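PDB 6R2J: Endoglucanase(Endo-1,4-beta-glucanase)protein from Pseudomonas stutzeri, which probably hydrolyses beta-1,4-glucosidic links within cellulose chains, as a family 5 endoglucanase that binds cellobiose in its active-site cleft. Local coordinates for residues S19-A24 with I55-I60; L96-Y101 with S121-L126. One frame throughout, in Å; residues are numbered along the deposited sequence.

Contact 1 (S19-A24 with I55-I60)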
loop_
_atom_site.group_PDB
_atom_site.type_symbol
_atom_site.label_atom_id
_atom_site.label_comp_id
_atom_site.label_asym_id
_atom_site.label_seq_id
_atom_site.Cartn_x
_atom_site.Cartn_y
_atom_site.Cartn_z
ATOM N N SER A 19 -3.316 10.325 -0.698
ATOM C CA SER A 19 -2.739 11.050 -1.814
ATOM C C SER A 19 -1.814 12.150 -1.285
ATOM O O SER A 19 -1.873 12.513 -0.094
ATOM C CB SER A 19 -3.855 11.593 -2.715
ATOM O OG SER A 19 -4.738 12.318 -1.930
ATOM N N GLY A 20 -1.008 12.758 -2.197
ATOM C CA GLY A 20 -1.047 12.528 -3.651
ATOM C C GLY A 20 0.349 12.722 -4.208
ATOM O O GLY A 20 0.521 13.296 -5.252
ATOM N N ALA A 21 1.373 12.230 -3.497
ATOM C CA ALA A 21 2.788 12.436 -3.833
ATOM C C ALA A 21 3.248 11.613 -5.034
ATOM O O ALA A 21 4.340 11.874 -5.559
ATOM C CB ALA A 21 3.662 12.106 -2.608
ATOM N N GLY A 22 2.453 10.635 -5.458
ATOM C CA GLY A 22 2.712 9.883 -6.653
ATOM C C GLY A 22 1.872 10.275 -7.838
ATOM O O GLY A 22 1.914 9.577 -8.856
ATOM N N PHE A 23 1.110 11.353 -7.738
ATOM C CA PHE A 23 0.266 11.814 -8.825
ATOM C C PHE A 23 1.102 12.250 -10.033
ATOM O O PHE A 23 2.232 12.743 -9.896
ATOM C CB PHE A 23 -0.512 13.045 -8.330
ATOM C CG PHE A 23 -1.801 12.745 -7.584
ATOM C CD1 PHE A 23 -1.963 11.569 -6.856
ATOM C CD2 PHE A 23 -2.857 13.657 -7.633
ATOM C CE1 PHE A 23 -3.165 11.312 -6.190
ATOM C CE2 PHE A 23 -4.062 13.400 -7.011
ATOM C CZ PHE A 23 -4.230 12.231 -6.271
ATOM N N ALA A 24 0.495 12.118 -11.213
ATOM C CA ALA A 24 1.072 12.581 -12.478
ATOM C C ALA A 24 2.514 12.084 -12.616
ATOM O O ALA A 24 3.435 12.881 -12.822
ATOM C CB ALA A 24 0.987 14.092 -12.592
ATOM N N ILE A 55 -2.140 3.935 7.542
ATOM C CA ILE A 55 -2.038 4.745 6.341
ATOM C C ILE A 55 -0.973 4.132 5.436
ATOM O O ILE A 55 0.138 3.826 5.881
ATOM C CB ILE A 55 -1.652 6.198 6.676
ATOM C CG1 ILE A 55 -2.670 6.804 7.645
ATOM C CG2 ILE A 55 -1.504 7.023 5.393
ATOM C CD1 ILE A 55 -3.974 7.184 7.002
ATOM N N ARG A 56 -1.316 3.959 4.164
ATOM C CA ARG A 56 -0.355 3.633 3.124
ATOM C C ARG A 56 -0.129 4.896 2.305
ATOM O O ARG A 56 -1.090 5.523 1.842
ATOM C CB ARG A 56 -0.835 2.485 2.228
ATOM C CG ARG A 56 0.158 2.186 1.051
ATOM C CD ARG A 56 -0.280 0.916 0.404
ATOM N NE ARG A 56 0.505 0.386 -0.713
ATOM C CZ ARG A 56 0.213 0.541 -1.997
ATOM N NH1 ARG A 56 -0.821 1.282 -2.378
ATOM N NH2 ARG A 56 0.948 -0.083 -2.905
ATOM N N PHE A 57 1.125 5.287 2.141
ATOM C CA PHE A 57 1.415 6.566 1.501
ATOM C C PHE A 57 2.313 6.418 0.284
ATOM O O PHE A 57 3.543 6.287 0.435
ATOM C CB PHE A 57 2.031 7.544 2.496
ATOM C CG PHE A 57 2.135 8.929 1.948
ATOM C CD1 PHE A 57 0.998 9.716 1.847
ATOM C CD2 PHE A 57 3.330 9.423 1.469
ATOM C CE1 PHE A 57 1.040 11.008 1.322
ATOM C CE2 PHE A 57 3.375 10.713 0.901
ATOM C CZ PHE A 57 2.234 11.504 0.854
ATOM N N PRO A 58 1.753 6.468 -0.940
ATOM C CA PRO A 58 2.593 6.400 -2.150
ATOM C C PRO A 58 3.445 7.658 -2.384
ATOM O O PRO A 58 3.010 8.799 -2.172
ATOM C CB PRO A 58 1.580 6.187 -3.291
ATOM C CG PRO A 58 0.305 5.700 -2.614
ATOM C CD PRO A 58 0.304 6.347 -1.247
ATOM N N PHE A 59 4.671 7.420 -2.853
ATOM C CA PHE A 59 5.587 8.420 -3.363
ATOM C C PHE A 59 6.294 7.748 -4.536
ATOM O O PHE A 59 6.186 6.519 -4.748
ATOM C CB PHE A 59 6.495 8.891 -2.232
ATOM C CG PHE A 59 7.516 7.879 -1.849
ATOM C CD1 PHE A 59 7.185 6.843 -1.003
ATOM C CD2 PHE A 59 8.793 7.911 -2.418
ATOM C CE1 PHE A 59 8.124 5.877 -0.674
ATOM C CE2 PHE A 59 9.727 6.959 -2.122
ATOM C CZ PHE A 59 9.410 5.947 -1.228
ATOM N N ILE A 60 7.021 8.543 -5.327
ATOM C CA ILE A 60 7.793 7.961 -6.419
ATOM C C ILE A 60 9.288 8.194 -6.237
ATOM O O ILE A 60 9.738 9.225 -5.723
ATOM C CB ILE A 60 7.294 8.336 -7.836
ATOM C CG1 ILE A 60 7.385 9.846 -8.074
ATOM C CG2 ILE A 60 5.839 7.783 -8.040
ATOM C CD1 ILE A 60 7.027 10.241 -9.496
HETATM O O HOH W 1 0.565 9.782 -1.870
HETATM O O HOH W 2 6.883 11.511 -4.575
#
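Phe-57 reaches over from its strand so that the CE1 rim of its ring overlaps the start of the 19-24 loop, where the carbonyl oxygen of Ser-19 meets it at the ring edge, near the plane, 3.6 Å from Phe-57 CE1. With CG anti to the backbone N (chi1 -171°), the far end of the ring swings to the loop. Ala-21 comes to the same ring obliquely, its CB 3.8 Å from Phe-57 CE2, and the same methyl lies 3.4 Å from Pro-58 O.

No direct hydrogen bond joins the two backbones; two waters take that role. One accepts from Ala-21 N and donates to Pro-58 O at 2.7 Å, resting over a face of the Phe-57 ring near its rim. The second accepts from Ile-60 N and donates to Ala-21 O. Ala-21, which holds both bridges, sits in a type I turn from Gly-20 to Phe-23, closed by Phe-23 N to Gly-20 O, and Gly-22 CA packs on Ile-60 CG2 at 4.0 Å.

Replacing Phe-57 by an alanine would probably leave the Ala-21 methyl without one of its aromatic neighbours and the first water without the ring beneath it. Ser-19 OG bonds to Pro-287 O and Gly-285 O, tying this loop also to the end of strand 280-285 and the loop after it. The arrangement is that of a TIM barrel, in which the loop leaving the C-terminal end of strand 14-18 packs on the adjacent strand 54-59.

Contact 2 (L96-Y101 with S121-L126)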
loop_
_atom_site.group_PDB
_atom_site.type_symbol
_atom_site.label_atom_id
_atom_site.label_comp_id
_atom_site.label_asym_id
_atom_site.label_seq_id
_atom_site.Cartn_x
_atom_site.Cartn_y
_atom_site.Cartn_z
ATOM N N LEU A 96 5.230 3.668 3.907
ATOM C CA LEU A 96 5.775 4.393 2.769
ATOM C C LEU A 96 5.874 3.472 1.557
ATOM O O LEU A 96 6.507 2.418 1.614
ATOM C CB LEU A 96 7.143 4.983 3.094
ATOM C CG LEU A 96 7.091 6.069 4.174
ATOM C CD1 LEU A 96 8.496 6.617 4.364
ATOM C CD2 LEU A 96 6.126 7.178 3.841
ATOM N N ASP A 97 5.254 3.873 0.453
ATOM C CA ASP A 97 5.089 3.012 -0.712
ATOM C C ASP A 97 5.813 3.670 -1.866
ATOM O O ASP A 97 5.377 4.728 -2.342
ATOM C CB ASP A 97 3.593 2.878 -1.011
ATOM C CG ASP A 97 3.282 2.584 -2.482
ATOM O OD1 ASP A 97 4.095 1.870 -3.169
ATOM O OD2 ASP A 97 2.224 3.181 -2.916
ATOM N N MET A 98 6.905 3.049 -2.332
ATOM C CA MET A 98 7.588 3.508 -3.543
ATOM C C MET A 98 6.751 3.043 -4.738
ATOM O O MET A 98 6.796 1.879 -5.146
ATOM C CB MET A 98 9.017 2.984 -3.623
ATOM C CG MET A 98 9.703 3.355 -4.928
ATOM S SD MET A 98 11.473 2.954 -5.012
ATOM C CE MET A 98 12.217 4.024 -3.775
ATOM N N HIS A 99 5.978 3.961 -5.297
ATOM C CA HIS A 99 4.856 3.640 -6.180
ATOM C C HIS A 99 5.325 3.570 -7.642
ATOM O O HIS A 99 4.833 4.291 -8.530
ATOM C CB HIS A 99 3.814 4.729 -5.989
ATOM C CG HIS A 99 2.407 4.309 -6.266
ATOM N ND1 HIS A 99 1.733 3.405 -5.479
ATOM C CD2 HIS A 99 1.529 4.710 -7.217
ATOM C CE1 HIS A 99 0.504 3.256 -5.943
ATOM N NE2 HIS A 99 0.351 4.043 -6.992
ATOM N N ASN A 100 6.259 2.633 -7.899
ATOM C CA ASN A 100 7.053 2.708 -9.115
ATOM C C ASN A 100 6.921 1.582 -10.143
ATOM O O ASN A 100 7.600 1.645 -11.175
ATOM C CB ASN A 100 8.535 2.904 -8.765
ATOM C CG ASN A 100 8.935 4.364 -8.713
ATOM O OD1 ASN A 100 8.625 5.055 -7.780
ATOM N ND2 ASN A 100 9.609 4.835 -9.745
ATOM N N TYR A 101 6.098 0.568 -9.921
ATOM C CA TYR A 101 5.737 -0.370 -10.993
ATOM C C TYR A 101 6.929 -1.133 -11.575
ATOM O O TYR A 101 6.915 -1.513 -12.750
ATOM C CB TYR A 101 5.005 0.367 -12.126
ATOM C CG TYR A 101 3.756 1.081 -11.674
ATOM C CD1 TYR A 101 2.583 0.398 -11.471
ATOM C CD2 TYR A 101 3.768 2.425 -11.426
ATOM C CE1 TYR A 101 1.459 1.049 -11.028
ATOM C CE2 TYR A 101 2.644 3.079 -10.974
ATOM C CZ TYR A 101 1.490 2.391 -10.771
ATOM O OH TYR A 101 0.376 3.080 -10.331
ATOM N N SER A 121 20.568 1.039 -3.020
ATOM C CA SER A 121 21.140 2.231 -2.386
ATOM C C SER A 121 20.051 3.218 -1.988
ATOM O O SER A 121 20.064 3.755 -0.875
ATOM C CB SER A 121 22.146 2.916 -3.316
ATOM O OG SER A 121 22.426 4.223 -2.855
ATOM N N VAL A 122 19.094 3.467 -2.893
ATOM C CA VAL A 122 18.044 4.431 -2.601
ATOM C C VAL A 122 17.259 3.979 -1.380
ATOM O O VAL A 122 16.892 4.794 -0.537
ATOM C CB VAL A 122 17.181 4.791 -3.837
ATOM C CG1 VAL A 122 16.221 3.709 -4.200
ATOM C CG2 VAL A 122 16.497 6.129 -3.559
ATOM N N TRP A 123 17.040 2.659 -1.233
ATOM C CA TRP A 123 16.301 2.180 -0.067
ATOM C C TRP A 123 17.175 2.230 1.181
ATOM O O TRP A 123 16.719 2.619 2.265
ATOM C CB TRP A 123 15.711 0.789 -0.332
ATOM C CG TRP A 123 14.272 0.922 -0.779
ATOM C CD1 TRP A 123 13.710 0.515 -1.976
ATOM C CD2 TRP A 123 13.221 1.541 -0.040
ATOM N NE1 TRP A 123 12.373 0.862 -2.014
ATOM C CE2 TRP A 123 12.048 1.490 -0.842
ATOM C CE3 TRP A 123 13.153 2.155 1.214
ATOM C CZ2 TRP A 123 10.825 2.011 -0.412
ATOM C CZ3 TRP A 123 11.914 2.672 1.637
ATOM C CH2 TRP A 123 10.773 2.577 0.828
ATOM N N ARG A 124 18.446 1.873 1.033
ATOM C CA ARG A 124 19.369 2.072 2.133
ATOM C C ARG A 124 19.377 3.533 2.559
ATOM O O ARG A 124 19.286 3.843 3.750
ATOM C CB ARG A 124 20.763 1.595 1.732
ATOM C CG ARG A 124 21.658 1.404 2.957
ATOM C CD ARG A 124 23.094 1.067 2.592
ATOM N NE ARG A 124 23.226 -0.142 1.782
ATOM C CZ ARG A 124 23.429 -0.143 0.471
ATOM N NH1 ARG A 124 23.520 0.999 -0.185
ATOM N NH2 ARG A 124 23.543 -1.280 -0.183
ATOM N N LYS A 125 19.483 4.445 1.596
ATOM C CA LYS A 125 19.508 5.865 1.927
ATOM C C LYS A 125 18.192 6.312 2.534
ATOM O O LYS A 125 18.196 7.072 3.503
ATOM C CB LYS A 125 19.837 6.709 0.696
ATOM C CG LYS A 125 21.313 6.903 0.425
ATOM C CD LYS A 125 21.471 7.927 -0.664
ATOM C CE LYS A 125 22.919 8.230 -0.970
ATOM N NZ LYS A 125 23.413 7.319 -2.034
ATOM N N LEU A 126 17.053 5.879 1.972
ATOM C CA LEU A 126 15.762 6.232 2.568
ATOM C C LEU A 126 15.617 5.674 3.987
ATOM O O LEU A 126 15.114 6.362 4.890
ATOM C CB LEU A 126 14.614 5.734 1.689
ATOM C CG LEU A 126 14.409 6.425 0.340
ATOM C CD1 LEU A 126 13.384 5.694 -0.484
ATOM C CD2 LEU A 126 14.012 7.864 0.587
#
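Met-98 lays its thioether alongside the indole of Trp-123, and the two run side by side with opposite headings. CG is anti to the backbone N and the next torsion is also extended, but a turn at chi3 (-66°) brings the terminal methyl over one face of the indole toward its rim. There CE lies 3.6 Å from Trp-123 NE1. The sulfur makes an oblique Met-aromatic contact, SD standing 4.6 Å from the centroid of the five-membered ring, while Met-98 CB touches Trp-123 CZ2 at 3.8 Å. In the barrel this is strand-to-helix packing: residues 96-98 and 121-126, from strand 93-98 and the later helix 116-130, run at 161°, nearly antiparallel. Val-122 and Leu-126, one helical turn apart, reach the same methyl, with Met-98 CE 4.0 Å from Val-122 CG1 and 3.9 Å from Leu-126 CD1. The latter methyl lies over the same indole face, also toward the rim. Trp-123 NE1 donates to Ile-141 O, which ties down the indole's polar edge. Just past the strand's end, on the side away from the helix, His-99 ND1 bonds to the syn lone pair of Asp-97 OD2 at 2.6 Å, the carboxylate oxygen tilted 27° from the imidazole plane.

How the contacts relate
The two contacts follow one another along the chain without interleaving; their centres are about 12 Å apart, and both draw on the same parallel sheet. Strands 54-59 and 93-98 are neighbours in it, and the contacts meet along that seam through probable backbone hydrogen bonds, Phe-59 N to Asp-97 O at 2.8 Å and His-99 N to Phe-59 O. Contact 1 works at a strand's C-terminal end, against a loop, whereas contact 2 joins the next strand to its outer helix. The Phe-59 side chain, in contact 1 through its CB, also packs on Leu-96 and Met-98 of contact 2. Together they illustrate how successive beta-alpha units of a TIM barrel are fastened both at the loop end and around the outside.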